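Local coordinates for putative Oleoyl-[acyl-carrier protein] thioesterase (Lactobacillus plantarum, PDB 2OWN) that probably hydrolyses the thioester of oleoyl-[acyl-carrier protein], releasing free oleate and the carrier protein, at residues S10-Q15 with E43-A48; I153-T158 with T220-I225; L198-V203 with W254-E259; P93-R98 with I116-S121. All coordinates share one frame; numbering follows the deposited sequence.

Contact 1: S10-Q15 with E43-A48. With GOL (glycerol), chain R.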
# COMPACT_ATOMS: atom_id res chain seq x y z
N SER B 10 12.26 27.47 -2.72
CA SER B 10 12.64 26.75 -1.49
C SER B 10 12.71 25.23 -1.69
O SER B 10 11.84 24.68 -2.36
CB SER B 10 11.65 27.04 -0.35
OG SER B 10 11.57 28.43 -0.08
N LEU B 11 13.75 24.61 -1.12
CA LEU B 11 13.99 23.17 -1.19
C LEU B 11 13.65 22.55 0.18
O LEU B 11 14.30 22.90 1.18
CB LEU B 11 15.45 22.88 -1.55
CG LEU B 11 15.92 21.43 -1.75
CD1 LEU B 11 15.18 20.75 -2.89
CD2 LEU B 11 17.40 21.42 -2.04
N TYR B 12 12.61 21.71 0.21
CA TYR B 12 12.16 20.99 1.42
C TYR B 12 12.52 19.53 1.23
O TYR B 12 12.17 18.95 0.19
CB TYR B 12 10.65 21.14 1.64
CG TYR B 12 10.13 20.39 2.86
CD1 TYR B 12 10.21 20.97 4.15
CD2 TYR B 12 9.60 19.08 2.75
CE1 TYR B 12 9.75 20.26 5.31
CE2 TYR B 12 9.14 18.36 3.91
CZ TYR B 12 9.22 18.96 5.18
OH TYR B 12 8.79 18.28 6.29
N SER B 13 13.17 18.92 2.25
CA SER B 13 13.56 17.49 2.22
C SER B 13 13.26 16.73 3.51
O SER B 13 13.15 17.33 4.58
CB SER B 13 15.03 17.28 1.84
OG SER B 13 15.92 17.71 2.85
N GLU B 14 13.11 15.41 3.37
CA GLU B 14 12.87 14.48 4.48
C GLU B 14 13.39 13.09 4.13
O GLU B 14 13.50 12.75 2.94
CB GLU B 14 11.38 14.41 4.84
CG GLU B 14 10.45 13.70 3.81
CD GLU B 14 9.00 13.76 4.22
OE1 GLU B 14 8.50 14.87 4.41
OE2 GLU B 14 8.34 12.70 4.31
N GLN B 15 13.67 12.30 5.17
CA GLN B 15 14.14 10.92 5.02
C GLN B 15 12.94 9.97 5.11
O GLN B 15 11.95 10.26 5.80
CB GLN B 15 15.20 10.57 6.07
CG GLN B 15 16.50 11.39 5.91
CD GLN B 15 17.56 11.08 6.96
OE1 GLN B 15 17.60 10.00 7.56
NE2 GLN B 15 18.46 12.04 7.18
N GLU B 43 3.24 17.44 0.53
CA GLU B 43 2.21 17.77 1.57
C GLU B 43 2.85 18.30 2.87
O GLU B 43 2.29 19.21 3.48
CB GLU B 43 1.23 16.61 1.84
CG GLU B 43 0.28 16.31 0.65
CD GLU B 43 -0.75 15.20 0.90
OE1 GLU B 43 -1.01 14.81 2.07
OE2 GLU B 43 -1.33 14.71 -0.10
N ASP B 44 4.01 17.75 3.26
CA ASP B 44 4.76 18.19 4.46
C ASP B 44 5.41 19.55 4.30
O ASP B 44 5.52 20.26 5.29
CB ASP B 44 5.79 17.14 4.89
CG ASP B 44 5.16 15.85 5.32
OD1 ASP B 44 3.94 15.81 5.63
OD2 ASP B 44 5.87 14.84 5.32
N GLN B 45 5.89 19.87 3.09
CA GLN B 45 6.43 21.21 2.77
C GLN B 45 5.27 22.21 2.91
O GLN B 45 5.41 23.22 3.60
CB GLN B 45 7.01 21.30 1.34
CG GLN B 45 7.62 22.69 0.98
CD GLN B 45 8.25 22.79 -0.42
OE1 GLN B 45 8.10 21.90 -1.26
NE2 GLN B 45 8.95 23.89 -0.65
N SER B 46 4.14 21.87 2.28
CA SER B 46 2.90 22.66 2.29
C SER B 46 2.32 22.85 3.71
O SER B 46 1.89 23.96 4.04
CB SER B 46 1.85 22.07 1.32
OG SER B 46 2.42 21.89 0.04
N ASP B 47 2.34 21.80 4.55
CA ASP B 47 1.88 21.87 5.96
C ASP B 47 2.80 22.78 6.81
O ASP B 47 2.29 23.59 7.59
CB ASP B 47 1.76 20.49 6.65
CG ASP B 47 0.63 19.61 6.10
OD1 ASP B 47 -0.33 20.10 5.46
OD2 ASP B 47 0.69 18.39 6.35
N ALA B 48 4.12 22.63 6.65
CA ALA B 48 5.15 23.45 7.37
C ALA B 48 5.02 24.96 7.09
O ALA B 48 5.23 25.77 8.00
CB ALA B 48 6.57 22.98 7.05
C1 GOL R . 9.70 14.77 8.46
O1 GOL R . 10.45 14.41 9.60
C2 GOL R . 8.38 15.42 8.86
O2 GOL R . 7.75 15.90 7.69
C3 GOL R . 7.48 14.42 9.58
O3 GOL R . 6.18 14.93 9.74
O HOH W 1 9.37 25.36 -3.05

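Contact 2: I153-T158 with T220-I225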
# COMPACT_ATOMS: atom_id res chain seq x y z
N ILE B 153 2.99 8.22 -25.54
CA ILE B 153 2.59 7.78 -26.88
C ILE B 153 1.05 7.80 -26.91
O ILE B 153 0.40 7.46 -25.91
CB ILE B 153 3.11 6.34 -27.22
CG1 ILE B 153 4.65 6.31 -27.28
CG2 ILE B 153 2.55 5.82 -28.56
CD1 ILE B 153 5.24 4.91 -27.49
N SER B 154 0.49 8.26 -28.04
CA SER B 154 -0.97 8.31 -28.21
C SER B 154 -1.37 6.84 -28.35
O SER B 154 -0.95 6.17 -29.30
CB SER B 154 -1.39 9.14 -29.43
OG SER B 154 -2.79 9.28 -29.47
N PHE B 155 -2.09 6.32 -27.34
CA PHE B 155 -2.48 4.91 -27.30
C PHE B 155 -3.39 4.50 -28.49
O PHE B 155 -4.40 5.15 -28.75
CB PHE B 155 -3.17 4.52 -25.97
CG PHE B 155 -3.39 3.04 -25.84
CD1 PHE B 155 -2.36 2.22 -25.34
CD2 PHE B 155 -4.60 2.44 -26.24
CE1 PHE B 155 -2.54 0.82 -25.23
CE2 PHE B 155 -4.79 1.04 -26.15
CZ PHE B 155 -3.74 0.24 -25.65
N GLU B 156 -2.96 3.44 -29.19
CA GLU B 156 -3.67 2.83 -30.30
C GLU B 156 -3.76 1.33 -30.02
O GLU B 156 -2.73 0.67 -29.89
CB GLU B 156 -2.97 3.10 -31.63
CG GLU B 156 -3.00 4.58 -32.03
CD GLU B 156 -2.30 4.92 -33.35
OE1 GLU B 156 -1.50 4.11 -33.88
OE2 GLU B 156 -2.55 6.04 -33.85
N ALA B 157 -4.99 0.82 -29.89
CA ALA B 157 -5.24 -0.60 -29.64
C ALA B 157 -4.95 -1.41 -30.91
O ALA B 157 -5.18 -0.92 -32.03
CB ALA B 157 -6.68 -0.85 -29.19
N THR B 158 -4.37 -2.60 -30.72
CA THR B 158 -4.06 -3.55 -31.80
C THR B 158 -4.55 -4.94 -31.37
O THR B 158 -5.04 -5.11 -30.24
CB THR B 158 -2.53 -3.61 -32.13
OG1 THR B 158 -1.79 -4.17 -31.03
CG2 THR B 158 -1.99 -2.22 -32.44
N THR B 220 -10.91 0.07 -17.25
CA THR B 220 -10.38 -0.87 -18.24
C THR B 220 -8.96 -0.39 -18.53
O THR B 220 -8.78 0.73 -19.03
CB THR B 220 -11.25 -0.89 -19.52
OG1 THR B 220 -12.61 -1.17 -19.16
CG2 THR B 220 -10.76 -1.95 -20.50
N ALA B 221 -7.97 -1.22 -18.18
CA ALA B 221 -6.54 -0.93 -18.35
C ALA B 221 -6.05 -1.65 -19.60
O ALA B 221 -6.28 -2.85 -19.72
CB ALA B 221 -5.73 -1.38 -17.15
N HIS B 222 -5.39 -0.92 -20.49
CA HIS B 222 -4.83 -1.46 -21.74
C HIS B 222 -3.32 -1.27 -21.75
O HIS B 222 -2.82 -0.32 -21.15
CB HIS B 222 -5.44 -0.77 -22.96
CG HIS B 222 -6.93 -0.82 -23.02
ND1 HIS B 222 -7.61 -1.91 -23.50
CD2 HIS B 222 -7.86 0.11 -22.72
CE1 HIS B 222 -8.91 -1.67 -23.45
NE2 HIS B 222 -9.08 -0.44 -22.99
N ALA B 223 -2.60 -2.18 -22.42
CA ALA B 223 -1.12 -2.12 -22.55
C ALA B 223 -0.59 -2.79 -23.83
O ALA B 223 -1.08 -3.86 -24.21
CB ALA B 223 -0.42 -2.71 -21.32
N ASN B 224 0.36 -2.11 -24.49
CA ASN B 224 1.07 -2.57 -25.69
C ASN B 224 2.54 -2.62 -25.35
O ASN B 224 3.08 -1.60 -24.92
CB ASN B 224 0.89 -1.61 -26.88
CG ASN B 224 -0.50 -1.62 -27.47
OD1 ASN B 224 -1.14 -2.66 -27.56
ND2 ASN B 224 -0.96 -0.46 -27.93
N ILE B 225 3.18 -3.78 -25.52
CA ILE B 225 4.62 -3.97 -25.29
C ILE B 225 5.20 -3.70 -26.67
O ILE B 225 4.94 -4.48 -27.61
CB ILE B 225 4.96 -5.38 -24.77
CG1 ILE B 225 4.21 -5.68 -23.47
CG2 ILE B 225 6.50 -5.51 -24.59
CD1 ILE B 225 4.41 -7.10 -22.95
O HOH W 2 -0.07 2.28 -27.95

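Contact 3: L198-V203 with W254-E259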
# COMPACT_ATOMS: atom_id res chain seq x y z
N LEU B 198 9.36 -9.31 -14.00
CA LEU B 198 10.53 -9.96 -13.36
C LEU B 198 11.85 -9.87 -14.15
O LEU B 198 12.88 -10.21 -13.58
CB LEU B 198 10.21 -11.42 -12.97
CG LEU B 198 9.18 -11.58 -11.83
CD1 LEU B 198 8.70 -13.03 -11.74
CD2 LEU B 198 9.71 -11.06 -10.47
N GLN B 199 11.83 -9.44 -15.43
CA GLN B 199 13.06 -9.28 -16.23
C GLN B 199 13.19 -7.88 -16.89
O GLN B 199 13.85 -7.72 -17.92
CB GLN B 199 13.16 -10.45 -17.23
CG GLN B 199 14.59 -10.70 -17.75
CD GLN B 199 14.80 -12.00 -18.48
OE1 GLN B 199 13.89 -12.84 -18.61
NE2 GLN B 199 16.01 -12.16 -18.99
N HIS B 200 12.60 -6.87 -16.25
CA HIS B 200 12.62 -5.46 -16.69
C HIS B 200 12.64 -4.49 -15.50
O HIS B 200 11.90 -4.70 -14.54
CB HIS B 200 11.45 -5.13 -17.63
CG HIS B 200 11.54 -5.81 -18.96
ND1 HIS B 200 11.01 -7.06 -19.19
CD2 HIS B 200 12.15 -5.44 -20.11
CE1 HIS B 200 11.28 -7.43 -20.43
NE2 HIS B 200 11.97 -6.47 -21.01
N ASP B 201 13.51 -3.49 -15.58
CA ASP B 201 13.66 -2.41 -14.59
C ASP B 201 13.20 -1.11 -15.21
O ASP B 201 13.38 -0.90 -16.40
CB ASP B 201 15.12 -2.27 -14.12
CG ASP B 201 15.57 -3.40 -13.20
OD1 ASP B 201 14.76 -4.26 -12.82
OD2 ASP B 201 16.76 -3.42 -12.83
N LEU B 202 12.64 -0.23 -14.37
CA LEU B 202 12.12 1.07 -14.81
C LEU B 202 13.25 2.04 -15.14
O LEU B 202 14.24 2.11 -14.39
CB LEU B 202 11.22 1.69 -13.73
CG LEU B 202 9.94 0.91 -13.41
CD1 LEU B 202 9.41 1.28 -12.05
CD2 LEU B 202 8.88 1.11 -14.52
N VAL B 203 13.13 2.71 -16.28
CA VAL B 203 14.07 3.72 -16.78
C VAL B 203 13.37 5.09 -16.80
O VAL B 203 13.95 6.08 -16.30
CB VAL B 203 14.64 3.36 -18.18
CG1 VAL B 203 15.59 4.43 -18.72
CG2 VAL B 203 15.37 2.03 -18.12
N TRP B 254 11.62 0.81 -20.21
CA TRP B 254 12.20 -0.25 -19.36
C TRP B 254 13.53 -0.74 -19.88
O TRP B 254 13.73 -0.72 -21.08
CB TRP B 254 11.30 -1.48 -19.37
CG TRP B 254 9.91 -1.29 -18.93
CD1 TRP B 254 8.88 -0.85 -19.69
CD2 TRP B 254 9.35 -1.63 -17.65
NE1 TRP B 254 7.72 -0.86 -18.97
CE2 TRP B 254 7.97 -1.31 -17.71
CE3 TRP B 254 9.89 -2.15 -16.45
CZ2 TRP B 254 7.08 -1.52 -16.62
CZ3 TRP B 254 9.02 -2.34 -15.34
CH2 TRP B 254 7.62 -2.02 -15.44
N ARG B 255 14.39 -1.22 -18.98
CA ARG B 255 15.70 -1.82 -19.33
C ARG B 255 15.51 -3.33 -19.20
O ARG B 255 15.10 -3.79 -18.13
CB ARG B 255 16.83 -1.36 -18.42
CG ARG B 255 18.22 -1.82 -18.90
CD ARG B 255 19.38 -1.32 -18.06
NE ARG B 255 19.44 -1.92 -16.72
CZ ARG B 255 18.88 -1.46 -15.59
NH1 ARG B 255 18.13 -0.34 -15.54
NH2 ARG B 255 19.06 -2.16 -14.46
N THR B 256 15.83 -4.08 -20.25
CA THR B 256 15.72 -5.55 -20.26
C THR B 256 16.92 -6.11 -19.48
O THR B 256 18.08 -5.79 -19.82
CB THR B 256 15.66 -6.11 -21.68
OG1 THR B 256 14.54 -5.52 -22.34
CG2 THR B 256 15.52 -7.65 -21.71
N LEU B 257 16.64 -6.91 -18.45
CA LEU B 257 17.66 -7.52 -17.61
C LEU B 257 18.20 -8.80 -18.28
O LEU B 257 17.43 -9.47 -19.00
CB LEU B 257 17.11 -7.85 -16.21
CG LEU B 257 16.52 -6.67 -15.42
CD1 LEU B 257 15.90 -7.17 -14.13
CD2 LEU B 257 17.54 -5.56 -15.14
N PRO B 258 19.52 -9.13 -18.09
CA PRO B 258 20.09 -10.36 -18.68
C PRO B 258 19.37 -11.65 -18.26
O PRO B 258 19.15 -12.50 -19.10
CB PRO B 258 21.54 -10.37 -18.18
CG PRO B 258 21.83 -9.01 -17.83
CD PRO B 258 20.57 -8.39 -17.36
N GLU B 259 18.99 -11.74 -16.98
CA GLU B 259 18.28 -12.88 -16.40
C GLU B 259 17.06 -12.44 -15.59
O GLU B 259 17.03 -11.29 -15.12
CB GLU B 259 19.23 -13.66 -15.50
CG GLU B 259 20.46 -14.24 -16.22
CD GLU B 259 21.46 -14.95 -15.30
OE1 GLU B 259 21.20 -15.11 -14.09
OE2 GLU B 259 22.53 -15.35 -15.81

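Contact 4: P93-R98 with I116-S121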
# COMPACT_ATOMS: atom_id res chain seq x y z
N PRO B 93 -0.20 31.84 -14.95
CA PRO B 93 -1.62 32.07 -14.53
C PRO B 93 -2.54 30.86 -14.22
O PRO B 93 -3.39 30.98 -13.33
CB PRO B 93 -2.19 32.87 -15.71
CG PRO B 93 -1.03 33.67 -16.16
CD PRO B 93 0.13 32.71 -16.10
N TYR B 94 -2.32 29.73 -14.91
CA TYR B 94 -3.10 28.47 -14.75
C TYR B 94 -2.33 27.21 -14.27
O TYR B 94 -2.88 26.46 -13.46
CB TYR B 94 -3.84 28.17 -16.07
CG TYR B 94 -4.88 29.21 -16.42
CD1 TYR B 94 -4.55 30.35 -17.18
CD2 TYR B 94 -6.22 29.07 -15.96
CE1 TYR B 94 -5.54 31.34 -17.51
CE2 TYR B 94 -7.22 30.05 -16.28
CZ TYR B 94 -6.87 31.18 -17.05
OH TYR B 94 -7.83 32.13 -17.35
N PHE B 95 -1.09 27.02 -14.76
CA PHE B 95 -0.24 25.84 -14.45
C PHE B 95 0.92 26.12 -13.47
O PHE B 95 1.54 27.18 -13.54
CB PHE B 95 0.35 25.26 -15.75
CG PHE B 95 -0.69 24.97 -16.79
CD1 PHE B 95 -1.43 23.77 -16.76
CD2 PHE B 95 -0.96 25.91 -17.81
CE1 PHE B 95 -2.43 23.49 -17.74
CE2 PHE B 95 -1.96 25.65 -18.81
CZ PHE B 95 -2.70 24.43 -18.77
N ALA B 96 1.18 25.16 -12.57
CA ALA B 96 2.25 25.19 -11.55
C ALA B 96 3.24 24.06 -11.85
O ALA B 96 2.82 22.92 -12.03
CB ALA B 96 1.67 25.02 -10.17
N TYR B 97 4.55 24.38 -11.88
CA TYR B 97 5.65 23.43 -12.16
C TYR B 97 6.31 23.00 -10.84
O TYR B 97 6.92 23.84 -10.17
CB TYR B 97 6.65 24.07 -13.13
CG TYR B 97 7.84 23.21 -13.50
CD1 TYR B 97 7.67 22.02 -14.25
CD2 TYR B 97 9.17 23.60 -13.16
CE1 TYR B 97 8.79 21.20 -14.61
CE2 TYR B 97 10.30 22.80 -13.53
CZ TYR B 97 10.10 21.60 -14.25
OH TYR B 97 11.18 20.84 -14.60
N ARG B 98 6.21 21.70 -10.49
CA ARG B 98 6.77 21.12 -9.26
C ARG B 98 7.76 19.98 -9.55
O ARG B 98 7.43 19.04 -10.29
CB ARG B 98 5.63 20.64 -8.37
CG ARG B 98 6.02 20.00 -7.02
CD ARG B 98 4.83 19.88 -6.07
NE ARG B 98 4.53 21.19 -5.48
CZ ARG B 98 4.98 21.67 -4.31
NH1 ARG B 98 5.75 20.95 -3.48
NH2 ARG B 98 4.62 22.90 -3.95
N ILE B 116 3.16 18.91 -13.55
CA ILE B 116 2.28 20.06 -13.82
C ILE B 116 1.01 19.88 -12.96
O ILE B 116 0.44 18.78 -12.92
CB ILE B 116 1.93 20.21 -15.33
CG1 ILE B 116 3.20 20.37 -16.19
CG2 ILE B 116 1.00 21.41 -15.57
CD1 ILE B 116 4.02 21.63 -15.92
N TRP B 117 0.59 20.96 -12.29
CA TRP B 117 -0.59 21.02 -11.42
C TRP B 117 -1.49 22.20 -11.79
O TRP B 117 -0.98 23.26 -12.17
CB TRP B 117 -0.16 21.16 -9.97
CG TRP B 117 0.67 20.05 -9.40
CD1 TRP B 117 2.01 19.84 -9.60
CD2 TRP B 117 0.23 19.04 -8.48
NE1 TRP B 117 2.42 18.74 -8.89
CE2 TRP B 117 1.37 18.23 -8.19
CE3 TRP B 117 -1.01 18.73 -7.88
CZ2 TRP B 117 1.30 17.10 -7.32
CZ3 TRP B 117 -1.08 17.61 -7.00
CH2 TRP B 117 0.08 16.81 -6.73
N VAL B 118 -2.81 22.02 -11.64
CA VAL B 118 -3.85 23.05 -11.92
C VAL B 118 -4.84 23.17 -10.75
O VAL B 118 -5.08 22.18 -10.04
CB VAL B 118 -4.62 22.75 -13.24
CG1 VAL B 118 -3.67 22.81 -14.43
CG2 VAL B 118 -5.34 21.40 -13.19
N MSE B 119 -5.41 24.38 -10.55
CA MSE B 119 -6.40 24.61 -9.47
C MSE B 119 -7.81 24.37 -10.01
O MSE B 119 -8.26 25.10 -10.90
CB MSE B 119 -6.30 25.99 -8.85
CG MSE B 119 -4.93 26.34 -8.32
SE MSE B 119 -5.02 27.60 -6.84
CE MSE B 119 -5.60 26.32 -5.50
N MSE B 120 -8.48 23.34 -9.47
CA MSE B 120 -9.85 22.95 -9.81
C MSE B 120 -10.79 23.45 -8.72
O MSE B 120 -10.50 23.24 -7.53
CB MSE B 120 -10.00 21.42 -9.94
CG MSE B 120 -9.28 20.81 -11.14
SE MSE B 120 -10.07 21.26 -12.86
CE MSE B 120 -11.81 20.40 -12.65
N SER B 121 -11.89 24.10 -9.12
CA SER B 121 -12.90 24.63 -8.17
C SER B 121 -13.68 23.49 -7.50
O SER B 121 -13.90 22.44 -8.12
CB SER B 121 -13.86 25.60 -8.88
OG SER B 121 -14.81 26.17 -7.99

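Contact 1: S10-Q15 with E43-A48
Y12 lays one face of its ring over the helix backbone, with Q45 CA 3.7 Å above the ring plane and over its centre. At the root of the ring, Q45 CG closes on Y12 CB at 3.5 Å, and the glutamine chain runs antiparallel to the tyrosine's, its amide turned only 14° from the ring. A chi1 of 179° turns the Y12 ring away from its own backbone N and over the helix, so that Y12 OH comes within 3.5 Å of D44 CB. The extended chain of Q45 reaches the other way: its NE2 makes a weak bond to S10 O at 3.4 Å, and a water that accepts from Q45 NE2 and donates to S10 O at 2.7 Å bridges the two. Next to the phenol, E14 OE1 stands 2.8 Å from D44 OD2, the carboxylates nearly coplanar although the two chains arrive almost perpendicular. A glycerol, probably from the crystallisation liquor, donates through O2 to Y12 OH at 3.0 Å and weakly to D44 OD2. Further out, backbone bonds from Y12 and E14 tie this strand to strand 81-91, while helix 31-48 is the long helix wrapped by the N-terminal hotdog sheet. R17 of the second subunit forms a salt bridge with D44 OD1 and a long, weak ion pair with E14 OE2. Its charge would probably offset some of the acids' negative charge at this subunit interface.

Contact 2: I153-T158 with T220-I225
F155 and N224 carry most of this contact, where the loop 153-158 lies across strand 218-227. A chi1 of -171° carries the phenyl ring toward the strand, where it meets two alternate residues. F155 CZ presses on H222 CB at 3.3 Å, while F155 CE1 lies 3.4 Å from N224 ND2. Ring and carboxamide are almost parallel, 5° between planes, although the nitrogen approaches the ring obliquely. The imidazole of H222 also stands obliquely to the phenyl, and its polar ends turn to other partners, ND1 to T163 OG1 and NE2 to E241 OE2.

N224 supplies the polar half. Its ND2 donates to E156 O at 2.9 Å along a bent path, 137° at the hydrogen, from well above the carbonyl plane. The same nitrogen gives a 2.9 Å bond to a water, which in turn takes a weak, 3.4 Å bond from E156 N, so the amide holds E156 O directly and reaches E156 N only weakly, through the water. T161 OG1, just beyond the loop segment, bonds to N224 OD1 and also to T158 N. H222 and N224 project from the strand toward the loop, whereas A221 and A223 pack on T191 of helix 184-191. The loop, part of the connection into the C-terminal hotdog, therefore lies on the sheet face away from that helix. With bonds at both ND2 and OD1, the N224 carboxamide has its rotation set, so a largely buried polar group can lie beside a phenyl ring while remaining satisfied.

Contact 3: L198-V203 with W254-E259
D201 O takes the shortest polar bond here, from R255 N at 2.8 Å and nearly straight, and W254 CA-H leans on the same oxygen. D201 N returns a bond to R255 O, which closes this antiparallel hydrogen-bonded pair. Their side chains meet too: D201 OD2 and R255 NH2 form a 3.1 Å salt bridge, carboxylate and guanidinium planes steeply inclined at 75°, while R28 NH1 forms a second salt bridge, to D201 OD1. Beside them, L257 CD2 packs on the same carboxylate. On the face bearing H200, L202 and W254, L202 CD2 sits over the indole, 3.6 Å from the centroid of the W254 six-membered ring, and F196 stacks on the H200 ring. Past the strand end L257 N bonds to Q199 O at 3.0 Å. The extended Q199 chain sends NE2 back to L257 O, also 3.0 Å away; an alanine here would probably leave that carbonyl without its amide mate and the tail around E259 less firmly held. Strand 200-209 pairs with 246-256 here and with strand 61-72 on its other side, an arrangement consistent with the tandem hotdog fold of acyl-ACP thioesterases.

Contact 4: P93-R98 with I116-S121
F95 and V118 hold CG and CG1 respectively anti to the carbonyl carbon (chi1 -52° and -63°), which brings the ring and the methyl alongside each other with a common direction. F95 CD1 thus touches V118 CG1 at 3.4 Å, and it meets I116 CG2, two residues back along the same strand, at 3.6 Å. The second branch of I116 runs toward Y97, whose ring edge receives I116 CD1 4.0 Å from Y97 CD1. These four residues lie on one face of the sheet, where I116 also packs on L149 and V118 on T66 of strand 61-72.

The strands are the two arms of an antiparallel hairpin, 95-103 and 109-121, within the N-terminal hotdog. A96 and W117 form its hydrogen-bonded pair here: A96 N donates to W117 O at 2.9 Å and W117 N to A96 O at 3.0 Å. CA-H groups of F95 and I116 add contacts to the same two oxygens.

On the face bearing A96 and W117, the indole reaches past its pair to the next residue of that side, with W117 NE1 3.8 Å from R98 CB. The guanidinium of R98 stands almost upright to the indole plane, at 87°, and continues to a cation-pi contact with Y138. An alanine in place of W117 would probably open a gap beside the aliphatic part of R98 and take from S115 OG its indole N-H mate. At the hairpin mouth, Y94 O is buried against V118 with no polar partner.

Overall arrangement
Contacts 1 and 4 belong to the N-terminal hotdog half, contacts 2 and 3 to the C-terminal one. Contacts 1 and 4, centres about 19 Å apart, meet through a weak bond between Q45 OE1 and R98 NH1 (3.4 Å), which ties the long helix to the hairpin. An unidentified ligand, probably from the crystallisation liquor, lies beside this junction, bonded to S46 OG and weakly to R98 NE; such molecules often mark pockets. Contacts 2 and 3 do not touch; their nearest atoms are about 7 Å apart, although strands 200-209 and 218-227 follow each other in sequence. Across the halves, contacts 1 and 2 lie on opposite sides of the chain's centre, about 36 Å between centres.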